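Local structure of uncharacterized protein (Bacteroides ovatus, 4FS7) at residues S172-H177 / P193-I198; I199-F204 / L219-D224; T343-I348 / N360-C365; I366-V371 / Y382-T387; V60-A65 / F88-C93. The protein is of unknown function but, as an extracellular leucine-rich repeat protein of the BspA type, probably binds other proteins. All blocks are in the same frame, centred on the assembly; numbering follows the deposited sequence.

Contact 1 (S172-H177 / P193-I198); sequences SMETLH and PRNLKI
Met173, modelled as selenomethionine, meets Pro193 with its near end only: its O lies 3.2 Å from Pro193 CB and its CB rests against CG of the ring, while the selenium leads elsewhere. A water donates to the same O and accepts from Asn195 N, tying the strand's approach to the type I turn of residues 193-196. At Glu174 the backbone does more. Its O is gripped twice, by Lys197 N at 2.8 Å and by Ile198 N, the latter nearly along the C=O axis (161°). This is the principle of the leucine-rich repeat solenoid, in which successive coils lie side by side and short parallel strands pair, here Thr175 with Ile198. The side chain of Glu174, with CG anti to the carbonyl carbon (chi1 -66°), runs alongside Lys197, and in the conformer given OE1 stands 3.7 Å from Lys197 NZ, a long and doubtful salt bridge. Thr175 lays its methyl beside the CG2 methyl of Ile198, CG2 to CG2 4.0 Å. Leu176 N donates to Ile198 O at 3.0 Å, and its side chain crosses that of Leu196 at about a right angle, CG 3.9 Å from Leu196 CD1.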
# COMPACT_ATOMS: atom_id res chain seq x y z
N SER A 172 -16.60 -7.46 8.05
CA SER A 172 -16.80 -6.48 9.08
C SER A 172 -15.63 -5.55 9.29
O SER A 172 -15.73 -4.59 10.08
CB SER A 172 -17.07 -7.18 10.43
OG SER A 172 -15.93 -7.95 10.84
N MSE A 173 -14.50 -5.81 8.65
CA MSE A 173 -13.28 -5.05 8.91
C MSE A 173 -13.44 -3.60 8.42
O MSE A 173 -13.94 -3.36 7.33
CB MSE A 173 -12.09 -5.74 8.23
CG MSE A 173 -10.75 -5.08 8.57
SE MSE A 173 -9.28 -6.28 8.37
CE MSE A 173 -9.68 -7.46 9.87
N GLU A 174 -12.97 -2.65 9.23
CA GLU A 174 -13.12 -1.24 8.88
C GLU A 174 -11.82 -0.51 8.57
O GLU A 174 -11.88 0.56 8.01
CB GLU A 174 -13.92 -0.52 9.93
CG GLU A 174 -15.39 -1.03 9.97
CD GLU A 174 -16.35 -0.25 10.84
OE1 GLU A 174 -15.97 0.72 11.51
OE2 GLU A 174 -17.55 -0.67 10.86
N THR A 175 -10.69 -1.07 8.97
CA THR A 175 -9.39 -0.46 8.73
C THR A 175 -8.41 -1.51 8.18
O THR A 175 -8.30 -2.61 8.74
CB THR A 175 -8.79 0.09 10.03
OG1 THR A 175 -9.69 1.02 10.63
CG2 THR A 175 -7.43 0.73 9.80
N LEU A 176 -7.74 -1.20 7.08
CA LEU A 176 -6.65 -2.02 6.56
C LEU A 176 -5.33 -1.40 7.01
O LEU A 176 -5.06 -0.23 6.76
CB LEU A 176 -6.67 -2.20 5.03
CG LEU A 176 -7.94 -2.78 4.42
CD1 LEU A 176 -7.79 -3.06 2.94
CD2 LEU A 176 -8.42 -3.99 5.21
N HIS A 177 -4.54 -2.19 7.72
CA HIS A 177 -3.31 -1.72 8.33
C HIS A 177 -2.19 -1.43 7.34
O HIS A 177 -2.21 -1.87 6.19
CB HIS A 177 -2.85 -2.71 9.41
CG HIS A 177 -3.62 -2.59 10.69
ND1 HIS A 177 -3.05 -2.82 11.92
CD2 HIS A 177 -4.94 -2.34 10.93
CE1 HIS A 177 -3.97 -2.67 12.87
NE2 HIS A 177 -5.13 -2.39 12.29
N PRO A 193 -13.89 -4.95 2.24
CA PRO A 193 -15.00 -5.09 3.19
C PRO A 193 -16.05 -4.02 2.92
O PRO A 193 -15.71 -2.87 2.65
CB PRO A 193 -14.30 -4.89 4.54
CG PRO A 193 -12.95 -5.43 4.31
CD PRO A 193 -12.60 -4.99 2.92
N ARG A 194 -17.31 -4.39 3.01
CA ARG A 194 -18.42 -3.56 2.53
C ARG A 194 -18.60 -2.24 3.29
O ARG A 194 -19.21 -1.32 2.76
CB ARG A 194 -19.73 -4.37 2.48
CG ARG A 194 -19.73 -5.49 1.42
CD ARG A 194 -20.92 -6.46 1.58
NE ARG A 194 -20.94 -7.53 0.57
CZ ARG A 194 -20.67 -8.81 0.82
NH1 ARG A 194 -20.34 -9.18 2.05
NH2 ARG A 194 -20.73 -9.72 -0.14
N ASN A 195 -18.11 -2.19 4.52
CA ASN A 195 -18.17 -0.99 5.36
C ASN A 195 -16.77 -0.46 5.70
O ASN A 195 -16.58 0.20 6.71
CB ASN A 195 -18.94 -1.29 6.64
CG ASN A 195 -19.58 -0.05 7.24
OD1 ASN A 195 -19.56 0.12 8.45
ND2 ASN A 195 -20.18 0.79 6.40
N LEU A 196 -15.78 -0.74 4.86
CA LEU A 196 -14.41 -0.27 5.09
C LEU A 196 -14.41 1.25 5.19
O LEU A 196 -15.06 1.93 4.40
CB LEU A 196 -13.49 -0.72 3.94
CG LEU A 196 -12.01 -0.59 4.22
CD1 LEU A 196 -11.53 -1.59 5.28
CD2 LEU A 196 -11.20 -0.73 2.94
N LYS A 197 -13.64 1.76 6.15
CA LYS A 197 -13.51 3.20 6.45
C LYS A 197 -12.17 3.79 6.04
O LYS A 197 -12.09 4.89 5.51
CB LYS A 197 -13.67 3.45 7.95
CG LYS A 197 -15.02 2.96 8.55
CD LYS A 197 -16.24 3.79 8.04
CE LYS A 197 -17.59 3.21 8.41
NZ LYS A 197 -17.89 3.36 9.86
N ILE A 198 -11.11 3.02 6.30
CA ILE A 198 -9.72 3.52 6.21
C ILE A 198 -8.80 2.50 5.56
O ILE A 198 -8.82 1.34 5.96
CB ILE A 198 -9.20 3.82 7.67
CG1 ILE A 198 -10.00 4.95 8.31
CG2 ILE A 198 -7.69 4.09 7.67
CD1 ILE A 198 -9.76 5.08 9.82
O HOH W 1 -16.69 -3.47 6.69

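Contact 2 (I199-F204 / L219-D224); sequences IRDYCF and LYYLGD
Asp201 and Asp224 lie side by side with their carboxylates stacked, the planes only 3° apart. Following Asp201 outward, CB sits 3.5 Å from Asp224 O, and CG, placed anti to the carbonyl carbon (chi1 -59°), comes within 3.8 Å of Asp224 CB. OD1 accepts from Asp224 N at 2.9 Å, the donor coming from above the carboxylate plane, and also touches Gly223 CA. OD2 reaches a water that donates to it and to Asp224 OD2, a bridge that probably eases the closeness of two like charges 4.2 Å apart at these OD2 atoms. An alanine in place of Asp201 is likely to leave Asp224 N without its acceptor and the bridging water held from one side alone. The backbone closes on both flanks of this carboxylate: Tyr202 N donates to Asp224 O, and Gly223 N to Ile199 O at 2.8 Å. One step back, Ile199 N gives an almost straight bond (173°) to Tyr221 O at 3.1 Å. On the buried side Ile199 CD1 packs 3.8 Å from Leu222 CD2 and also meets Leu219 CD2. The pattern continues along the solenoid, since Asp224 OD1 accepts in turn from Lys246 N. Ile199 and Leu222 thus form one parallel rung, with strand 175-176 beyond the first segment and strand 243-244 beyond the second.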
# COMPACT_ATOMS: atom_id res chain seq x y z
N ILE A 199 -7.99 2.96 4.61
CA ILE A 199 -6.86 2.19 4.07
C ILE A 199 -5.62 2.96 4.49
O ILE A 199 -5.43 4.12 4.09
CB ILE A 199 -6.93 2.01 2.54
CG1 ILE A 199 -8.15 1.16 2.17
CG2 ILE A 199 -5.63 1.44 2.01
CD1 ILE A 199 -8.45 1.07 0.67
N ARG A 200 -4.77 2.33 5.30
CA ARG A 200 -3.58 2.98 5.83
C ARG A 200 -2.43 3.00 4.84
O ARG A 200 -2.49 2.46 3.74
CB ARG A 200 -3.19 2.34 7.16
CG ARG A 200 -4.20 2.64 8.27
CD ARG A 200 -3.65 2.25 9.63
NE ARG A 200 -4.55 2.60 10.74
CZ ARG A 200 -4.56 1.99 11.93
NH1 ARG A 200 -3.74 0.95 12.16
NH2 ARG A 200 -5.42 2.37 12.89
N ASP A 201 -1.34 3.63 5.27
CA ASP A 201 -0.19 3.88 4.40
C ASP A 201 0.34 2.62 3.77
O ASP A 201 0.41 1.58 4.44
CB ASP A 201 0.97 4.53 5.19
CG ASP A 201 0.65 5.85 5.86
OD1 ASP A 201 -0.36 6.47 5.60
OD2 ASP A 201 1.50 6.30 6.68
N TYR A 202 0.78 2.66 2.51
CA TYR A 202 1.45 1.59 1.81
C TYR A 202 0.61 0.34 1.65
O TYR A 202 1.17 -0.65 1.21
CB TYR A 202 2.77 1.24 2.53
CG TYR A 202 3.75 2.37 2.54
CD1 TYR A 202 4.54 2.66 1.44
CD2 TYR A 202 3.87 3.14 3.65
CE1 TYR A 202 5.46 3.73 1.48
CE2 TYR A 202 4.77 4.24 3.69
CZ TYR A 202 5.53 4.52 2.59
OH TYR A 202 6.42 5.57 2.64
N CYS A 203 -0.70 0.38 1.88
CA CYS A 203 -1.46 -0.88 1.95
C CYS A 203 -1.29 -1.76 0.71
O CYS A 203 -1.12 -2.98 0.83
CB CYS A 203 -2.92 -0.57 2.24
SG CYS A 203 -3.91 -1.99 2.61
N PHE A 204 -1.40 -1.14 -0.48
CA PHE A 204 -1.32 -1.85 -1.74
C PHE A 204 -0.11 -1.38 -2.55
O PHE A 204 -0.04 -1.64 -3.75
CB PHE A 204 -2.60 -1.72 -2.57
CG PHE A 204 -3.81 -2.25 -1.88
CD1 PHE A 204 -4.07 -3.63 -1.88
CD2 PHE A 204 -4.67 -1.42 -1.20
CE1 PHE A 204 -5.15 -4.15 -1.26
CE2 PHE A 204 -5.79 -1.96 -0.56
CZ PHE A 204 -6.03 -3.32 -0.63
N LEU A 219 -15.81 4.33 2.63
CA LEU A 219 -14.39 4.52 2.64
C LEU A 219 -14.05 5.99 2.44
O LEU A 219 -14.40 6.58 1.43
CB LEU A 219 -13.76 3.66 1.55
CG LEU A 219 -12.26 3.81 1.32
CD1 LEU A 219 -11.43 3.42 2.52
CD2 LEU A 219 -11.87 2.99 0.11
N TYR A 220 -13.39 6.58 3.45
CA TYR A 220 -13.17 8.03 3.39
C TYR A 220 -11.72 8.45 3.39
O TYR A 220 -11.43 9.62 3.18
CB TYR A 220 -13.94 8.75 4.49
CG TYR A 220 -13.50 8.44 5.88
CD1 TYR A 220 -12.37 9.02 6.41
CD2 TYR A 220 -14.22 7.53 6.67
CE1 TYR A 220 -11.97 8.72 7.72
CE2 TYR A 220 -13.82 7.22 7.96
CZ TYR A 220 -12.68 7.82 8.47
OH TYR A 220 -12.26 7.56 9.75
N TYR A 221 -10.80 7.50 3.62
CA TYR A 221 -9.38 7.80 3.77
C TYR A 221 -8.49 6.84 3.07
O TYR A 221 -8.62 5.64 3.25
CB TYR A 221 -9.03 7.83 5.27
CG TYR A 221 -7.57 8.15 5.57
CD1 TYR A 221 -6.59 7.16 5.59
CD2 TYR A 221 -7.18 9.44 5.78
CE1 TYR A 221 -5.27 7.47 5.87
CE2 TYR A 221 -5.85 9.76 6.01
CZ TYR A 221 -4.89 8.77 6.05
OH TYR A 221 -3.55 9.08 6.30
N LEU A 222 -7.54 7.37 2.30
CA LEU A 222 -6.42 6.58 1.73
C LEU A 222 -5.11 7.18 2.19
O LEU A 222 -4.85 8.35 1.98
CB LEU A 222 -6.35 6.57 0.18
CG LEU A 222 -7.56 6.12 -0.59
CD1 LEU A 222 -7.35 6.23 -2.11
CD2 LEU A 222 -8.01 4.73 -0.24
N GLY A 223 -4.26 6.36 2.81
CA GLY A 223 -3.02 6.80 3.39
C GLY A 223 -1.89 6.99 2.38
O GLY A 223 -2.01 6.75 1.16
N ASP A 224 -0.76 7.43 2.91
CA ASP A 224 0.39 7.74 2.11
C ASP A 224 0.84 6.53 1.29
O ASP A 224 0.93 5.43 1.84
CB ASP A 224 1.59 8.19 2.98
CG ASP A 224 1.37 9.48 3.76
OD1 ASP A 224 0.34 10.13 3.62
OD2 ASP A 224 2.30 9.81 4.53
O HOH W 2 3.94 7.93 5.77

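Contact 3 (T343-I348 / N360-C365); sequences TSLSNI and NAFQGC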
# COMPACT_ATOMS: atom_id res chain seq x y z
N THR A 343 8.02 21.70 -21.67
CA THR A 343 8.63 22.01 -22.97
C THR A 343 7.65 22.27 -24.09
O THR A 343 7.98 22.98 -25.05
CB THR A 343 9.47 20.82 -23.42
OG1 THR A 343 10.26 20.37 -22.32
CG2 THR A 343 10.35 21.18 -24.62
N SER A 344 6.48 21.68 -24.00
CA SER A 344 5.45 21.83 -25.04
C SER A 344 4.43 22.92 -24.77
O SER A 344 3.60 23.19 -25.62
CB SER A 344 4.70 20.48 -25.26
OG SER A 344 5.57 19.43 -25.66
N LEU A 345 4.47 23.56 -23.60
CA LEU A 345 3.41 24.46 -23.17
C LEU A 345 3.43 25.70 -24.06
O LEU A 345 4.42 26.41 -24.11
CB LEU A 345 3.58 24.84 -21.70
CG LEU A 345 2.51 25.72 -21.11
CD1 LEU A 345 1.15 25.03 -21.15
CD2 LEU A 345 2.91 26.14 -19.72
N SER A 346 2.29 25.98 -24.70
CA SER A 346 2.16 27.08 -25.64
C SER A 346 1.01 28.01 -25.29
O SER A 346 1.09 29.20 -25.57
CB SER A 346 1.92 26.52 -27.05
OG SER A 346 1.69 27.57 -27.98
N ASN A 347 -0.05 27.48 -24.73
CA ASN A 347 -1.29 28.21 -24.48
C ASN A 347 -1.65 28.17 -23.01
O ASN A 347 -2.04 27.12 -22.51
CB ASN A 347 -2.44 27.60 -25.28
CG ASN A 347 -2.07 27.40 -26.70
OD1 ASN A 347 -1.75 28.38 -27.39
ND2 ASN A 347 -2.12 26.16 -27.18
N ILE A 348 -1.52 29.30 -22.34
CA ILE A 348 -1.91 29.45 -20.95
C ILE A 348 -2.38 30.87 -20.76
O ILE A 348 -1.75 31.81 -21.25
CB ILE A 348 -0.78 29.02 -19.98
CG1 ILE A 348 -1.30 29.09 -18.54
CG2 ILE A 348 0.50 29.86 -20.21
CD1 ILE A 348 -0.32 28.43 -17.53
N ASN A 360 10.66 31.00 -11.09
CA ASN A 360 10.92 30.06 -12.14
C ASN A 360 9.72 29.17 -12.49
O ASN A 360 9.88 28.08 -13.00
CB ASN A 360 12.18 29.24 -11.83
CG ASN A 360 13.41 30.08 -11.96
OD1 ASN A 360 13.54 30.84 -12.94
ND2 ASN A 360 14.34 29.91 -11.05
N ALA A 361 8.51 29.74 -12.33
CA ALA A 361 7.31 28.99 -12.64
C ALA A 361 7.28 28.47 -14.07
O ALA A 361 6.69 27.44 -14.34
CB ALA A 361 6.08 29.81 -12.33
N PHE A 362 7.86 29.26 -15.01
CA PHE A 362 7.86 28.90 -16.41
C PHE A 362 9.25 28.73 -16.98
O PHE A 362 9.45 28.79 -18.17
CB PHE A 362 7.01 29.94 -17.20
CG PHE A 362 5.59 29.94 -16.79
CD1 PHE A 362 4.73 28.98 -17.26
CD2 PHE A 362 5.13 30.85 -15.85
CE1 PHE A 362 3.43 28.95 -16.83
CE2 PHE A 362 3.81 30.80 -15.40
CZ PHE A 362 2.96 29.85 -15.90
N GLN A 363 10.22 28.47 -16.10
CA GLN A 363 11.55 28.16 -16.55
C GLN A 363 11.52 26.90 -17.42
O GLN A 363 10.81 25.94 -17.10
CB GLN A 363 12.45 27.96 -15.35
CG GLN A 363 13.88 27.61 -15.70
CD GLN A 363 14.70 27.50 -14.46
OE1 GLN A 363 14.39 26.74 -13.56
NE2 GLN A 363 15.76 28.30 -14.39
N GLY A 364 12.23 26.91 -18.54
CA GLY A 364 12.25 25.82 -19.45
C GLY A 364 11.04 25.71 -20.37
O GLY A 364 11.01 24.77 -21.17
N CYS A 365 10.11 26.64 -20.28
CA CYS A 365 8.93 26.65 -21.16
C CYS A 365 9.27 27.34 -22.46
O CYS A 365 8.87 28.46 -22.72
CB CYS A 365 7.72 27.25 -20.48
SG CYS A 365 7.12 26.24 -19.08
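Leu345 and Ile348 both present a methyl to the edge of the Phe362 ring, near its plane, in the hydrophobic interior of a leucine-rich repeat coil. The two approaches differ. Leu345 crosses the phenyl group obliquely, its CD2 4.1 Å from Phe362 CE1, whereas Ile348 and Phe362 approach from opposite directions, Ile348 CD1 lying 3.9 Å from both CE1 and CZ of the ring. Ile348 carries CG1 anti to the backbone N (chi1 -175°), which stretches CD1 out to the rim. The Phe362 ring also meets Phe339, the two planes nearly parallel. A serine replacing Phe362 would probably leave both methyls facing a gap and Phe339 without one neighbouring ring. The two overlapping turns of residues 360-365, type I and then type II, bring Phe362 and Cys365 inward from the same loop. Gly364 takes a positive phi in the second turn, and its O lies beside Thr343 CA. Cys365 adds the last apolar touch, with SG 4.3 Å from Leu345 CD2, the same methyl that meets the ring.

Contact 4 (I366-V371 / Y382-T387); sequences INLKKV and YDFEDT
The Phe384 ring takes Leu368 CD2 at its edge and in its plane, 3.9 Å from CD2 of the phenyl group. Phe362 stacks on a face, while Phe390 meets the ring in an edge-to-face pair. In the conformer given, Val371 adds a methyl from an oblique direction, its CG2 4.3 Å from Phe384 CE2. Leu368 reaches the ring because its CG stands anti to the backbone N (chi1 -176°), and the branch then crosses the phenyl group at a slant. Nearer the surface the contact turns polar and is joined by water. One molecule donates to Ile366 O and to Leu368 O, and accepts from Thr387 OG1 at 2.7 Å; this links two carbonyls of segment 366-371 to the Thr387 hydroxyl. Leu368 O has a second partner in Thr388 OG1. Glu385 lies alongside Ile366, its bent chain bringing OE1 to 4.1 Å from Ile366 CG2, while its OE2 accepts from Gly364 N. Inward-facing leucine, and phenylalanine stacked from coil to coil, are consistent with the leucine-rich repeat solenoid, here near its C-terminal end, where strand 370-374 begins; it pairs in parallel with 389-393.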
# COMPACT_ATOMS: atom_id res chain seq x y z
N ILE A 366 10.08 26.62 -23.24
CA ILE A 366 10.69 27.16 -24.44
C ILE A 366 9.70 27.43 -25.57
O ILE A 366 9.99 28.22 -26.46
CB ILE A 366 11.86 26.27 -24.90
CG1 ILE A 366 11.43 24.80 -25.22
CG2 ILE A 366 12.98 26.32 -23.83
CD1 ILE A 366 12.60 23.88 -25.77
N ASN A 367 8.54 26.79 -25.54
CA ASN A 367 7.51 26.96 -26.56
C ASN A 367 6.42 27.90 -26.15
O ASN A 367 5.44 28.11 -26.87
CB ASN A 367 6.96 25.60 -27.00
CG ASN A 367 7.94 24.93 -27.93
OD1 ASN A 367 8.31 25.52 -28.97
ND2 ASN A 367 8.37 23.73 -27.62
N LEU A 368 6.61 28.55 -25.01
CA LEU A 368 5.68 29.52 -24.53
C LEU A 368 6.12 30.86 -25.14
O LEU A 368 7.02 31.52 -24.64
CB LEU A 368 5.60 29.52 -23.01
CG LEU A 368 4.56 30.44 -22.37
CD1 LEU A 368 3.14 30.22 -22.96
CD2 LEU A 368 4.56 30.21 -20.85
N LYS A 369 5.53 31.21 -26.27
CA LYS A 369 6.02 32.31 -27.11
C LYS A 369 5.33 33.62 -26.84
O LYS A 369 5.95 34.68 -27.00
CB LYS A 369 5.88 31.96 -28.60
CG LYS A 369 6.69 30.77 -29.04
CD LYS A 369 6.39 30.31 -30.44
CE LYS A 369 7.22 29.10 -30.81
NZ LYS A 369 6.84 28.59 -32.15
N LYS A 370 4.05 33.57 -26.44
CA LYS A 370 3.26 34.78 -26.24
C LYS A 370 2.36 34.62 -25.04
O LYS A 370 1.64 33.62 -24.93
CB LYS A 370 2.41 35.11 -27.48
CG LYS A 370 3.20 35.32 -28.75
N VAL A 371 2.42 35.54 -24.10
CA VAL A 371 1.39 35.55 -23.09
C VAL A 371 0.90 36.97 -22.91
O VAL A 371 1.49 37.91 -23.45
CB VAL A 371 1.89 34.98 -21.76
CG1 VAL A 371 2.29 33.51 -21.93
CG2 VAL A 371 3.05 35.84 -21.24
N TYR A 382 10.55 37.69 -15.29
CA TYR A 382 11.81 36.97 -15.15
C TYR A 382 11.64 35.47 -14.87
O TYR A 382 12.61 34.71 -14.98
CB TYR A 382 12.66 37.61 -14.04
CG TYR A 382 12.81 39.10 -14.17
CD1 TYR A 382 13.50 39.63 -15.23
CD2 TYR A 382 12.23 39.96 -13.25
CE1 TYR A 382 13.65 41.01 -15.38
CE2 TYR A 382 12.37 41.34 -13.36
CZ TYR A 382 13.04 41.85 -14.44
OH TYR A 382 13.16 43.22 -14.57
N ASP A 383 10.40 35.08 -14.58
CA ASP A 383 10.07 33.69 -14.28
C ASP A 383 9.64 32.89 -15.50
O ASP A 383 9.25 31.73 -15.39
CB ASP A 383 9.06 33.67 -13.15
CG ASP A 383 9.67 34.30 -11.89
OD1 ASP A 383 10.74 33.81 -11.45
OD2 ASP A 383 9.17 35.34 -11.43
N PHE A 384 9.75 33.53 -16.66
CA PHE A 384 9.57 32.92 -17.97
C PHE A 384 10.89 32.84 -18.72
O PHE A 384 11.84 33.58 -18.41
CB PHE A 384 8.61 33.76 -18.82
CG PHE A 384 7.21 33.86 -18.26
CD1 PHE A 384 6.94 34.69 -17.22
CD2 PHE A 384 6.16 33.14 -18.81
CE1 PHE A 384 5.64 34.82 -16.68
CE2 PHE A 384 4.88 33.28 -18.27
CZ PHE A 384 4.62 34.12 -17.23
N GLU A 385 10.96 32.01 -19.74
CA GLU A 385 12.09 32.05 -20.66
C GLU A 385 12.22 33.42 -21.29
O GLU A 385 11.24 34.11 -21.50
CB GLU A 385 11.91 31.00 -21.75
CG GLU A 385 12.08 29.58 -21.19
CD GLU A 385 13.52 29.31 -20.79
OE1 GLU A 385 14.38 29.48 -21.69
OE2 GLU A 385 13.81 28.92 -19.62
N ASP A 386 13.46 33.81 -21.58
CA ASP A 386 13.72 35.14 -22.14
C ASP A 386 13.21 35.29 -23.58
O ASP A 386 13.19 36.40 -24.10
CB ASP A 386 15.18 35.57 -21.97
CG ASP A 386 16.17 34.68 -22.68
OD1 ASP A 386 15.76 33.87 -23.54
OD2 ASP A 386 17.39 34.83 -22.39
N THR A 387 12.79 34.20 -24.20
CA THR A 387 12.17 34.21 -25.52
C THR A 387 10.66 34.54 -25.49
O THR A 387 10.09 34.87 -26.53
CB THR A 387 12.41 32.86 -26.22
OG1 THR A 387 12.10 31.82 -25.29
CG2 THR A 387 13.89 32.73 -26.68
O HOH W 3 9.61 31.00 -25.95

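Contact 5 (V60-A65 / F88-C93); sequences VSIGYA and FAFENC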
# COMPACT_ATOMS: atom_id res chain seq x y z
N VAL A 60 0.38 -28.93 24.24
CA VAL A 60 -0.69 -27.96 24.11
C VAL A 60 -0.31 -26.65 23.43
O VAL A 60 -1.17 -25.83 23.18
CB VAL A 60 -1.36 -27.67 25.46
CG1 VAL A 60 -1.89 -28.98 26.05
CG2 VAL A 60 -0.43 -26.96 26.43
N SER A 61 0.97 -26.48 23.10
CA SER A 61 1.40 -25.25 22.47
C SER A 61 2.69 -25.50 21.71
O SER A 61 3.43 -26.46 21.95
CB SER A 61 1.56 -24.11 23.47
OG SER A 61 2.53 -24.40 24.42
N ILE A 62 2.97 -24.56 20.80
CA ILE A 62 4.27 -24.45 20.13
C ILE A 62 4.88 -23.16 20.64
O ILE A 62 4.24 -22.10 20.62
CB ILE A 62 4.15 -24.50 18.59
CG1 ILE A 62 3.61 -25.88 18.16
CG2 ILE A 62 5.51 -24.21 17.92
CD1 ILE A 62 3.26 -25.96 16.76
N GLY A 63 6.11 -23.26 21.12
CA GLY A 63 6.75 -22.14 21.76
C GLY A 63 7.20 -21.01 20.82
O GLY A 63 7.34 -21.19 19.62
N TYR A 64 7.45 -19.88 21.45
CA TYR A 64 8.08 -18.75 20.80
C TYR A 64 9.31 -19.18 20.00
O TYR A 64 10.22 -19.83 20.53
CB TYR A 64 8.47 -17.74 21.88
CG TYR A 64 9.13 -16.48 21.41
CD1 TYR A 64 10.50 -16.42 21.23
CD2 TYR A 64 8.37 -15.33 21.16
CE1 TYR A 64 11.11 -15.22 20.80
CE2 TYR A 64 8.98 -14.13 20.74
CZ TYR A 64 10.33 -14.10 20.55
OH TYR A 64 10.94 -12.91 20.13
N ALA A 65 9.35 -18.79 18.73
CA ALA A 65 10.47 -19.07 17.85
C ALA A 65 10.90 -20.55 17.81
O ALA A 65 12.04 -20.85 17.49
CB ALA A 65 11.68 -18.15 18.17
N PHE A 88 6.85 -15.85 15.91
CA PHE A 88 8.05 -16.32 15.23
C PHE A 88 8.17 -17.85 15.09
O PHE A 88 9.23 -18.33 14.71
CB PHE A 88 9.35 -15.75 15.84
CG PHE A 88 9.47 -14.28 15.74
CD1 PHE A 88 8.91 -13.49 16.69
CD2 PHE A 88 10.15 -13.69 14.70
CE1 PHE A 88 9.00 -12.11 16.63
CE2 PHE A 88 10.26 -12.30 14.63
CZ PHE A 88 9.66 -11.52 15.61
N ALA A 89 7.09 -18.59 15.33
CA ALA A 89 7.26 -20.04 15.49
C ALA A 89 7.88 -20.74 14.28
O ALA A 89 8.65 -21.69 14.44
CB ALA A 89 5.94 -20.68 15.91
N PHE A 90 7.53 -20.30 13.06
CA PHE A 90 8.02 -20.92 11.84
C PHE A 90 8.75 -19.87 10.99
O PHE A 90 8.85 -20.03 9.79
CB PHE A 90 6.88 -21.58 11.06
CG PHE A 90 5.94 -22.35 11.93
CD1 PHE A 90 6.31 -23.54 12.54
CD2 PHE A 90 4.70 -21.87 12.17
CE1 PHE A 90 5.40 -24.19 13.40
CE2 PHE A 90 3.81 -22.51 12.98
CZ PHE A 90 4.17 -23.65 13.62
N GLU A 91 9.27 -18.81 11.62
CA GLU A 91 9.92 -17.74 10.88
C GLU A 91 11.10 -18.31 10.10
O GLU A 91 11.92 -19.06 10.66
CB GLU A 91 10.38 -16.64 11.83
CG GLU A 91 10.63 -15.30 11.12
CD GLU A 91 11.60 -14.41 11.85
OE1 GLU A 91 12.65 -14.92 12.30
OE2 GLU A 91 11.29 -13.19 11.94
N ASN A 92 11.19 -17.96 8.82
CA ASN A 92 12.30 -18.40 7.98
C ASN A 92 12.43 -19.90 7.80
O ASN A 92 13.52 -20.39 7.52
CB ASN A 92 13.63 -17.75 8.44
CG ASN A 92 13.62 -16.24 8.26
OD1 ASN A 92 12.99 -15.71 7.32
ND2 ASN A 92 14.31 -15.54 9.14
N CYS A 93 11.33 -20.61 7.93
CA CYS A 93 11.25 -22.00 7.48
C CYS A 93 11.02 -22.00 5.98
O CYS A 93 9.92 -22.25 5.49
CB CYS A 93 10.16 -22.79 8.20
SG CYS A 93 10.58 -23.06 9.97
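Ala89 CB is the small bump of this contact, and the hollow it fits lies between Ile62 CG2, at 4.1 Å, Gly63 O and the face of the Phe90 ring, over whose centre it sits. Ile62, whose CG1 is anti to the carbonyl carbon (chi1 -64°), sends its longer branch on to Phe90: CD1 arrives at the ring's edge, near its plane, 4.0 Å from CZ, and the two side chains cross at about a right angle. Nearer the surface, Ala65 and Phe88 meet CB to CB at 4.1 Å, and Ala65 CA points its hydrogen almost straight at Phe88 O. Tyr64 leans along Phe88, in the conformer given an oblique pair with ring centroids 5.8 Å apart and planes at 53°. Small residues alternating with large ones let residues 88-90, in the first turn, nest against the end of strand 55-62 and the loop after it, consistent with an early coil of the leucine-rich repeat solenoid, where strand 55-62 pairs in parallel with strand 84-85.

In the fold
The five contacts sample one elongated solenoid at three places. Contacts 1 and 2 lie near its middle, with centres 10 Å apart, and share a parallel sheet: Leu176 O probably bonds Arg200 N at 3.0 Å, so one rung leads into the next. Contacts 3 and 4, with centres 7 Å apart, belong together near the C-terminal end; there Thr343 O and Asn367 ND2 stand 2.7 Å apart in a probable hydrogen bond. Contact 5 lies on the other side of the chain's centre, its own centre 66 Å from that of contact 4. Between these groups nothing touches: even contacts 1 and 5 leave about 16 Å between nearest atoms, and the groups are linked only through the intervening chain.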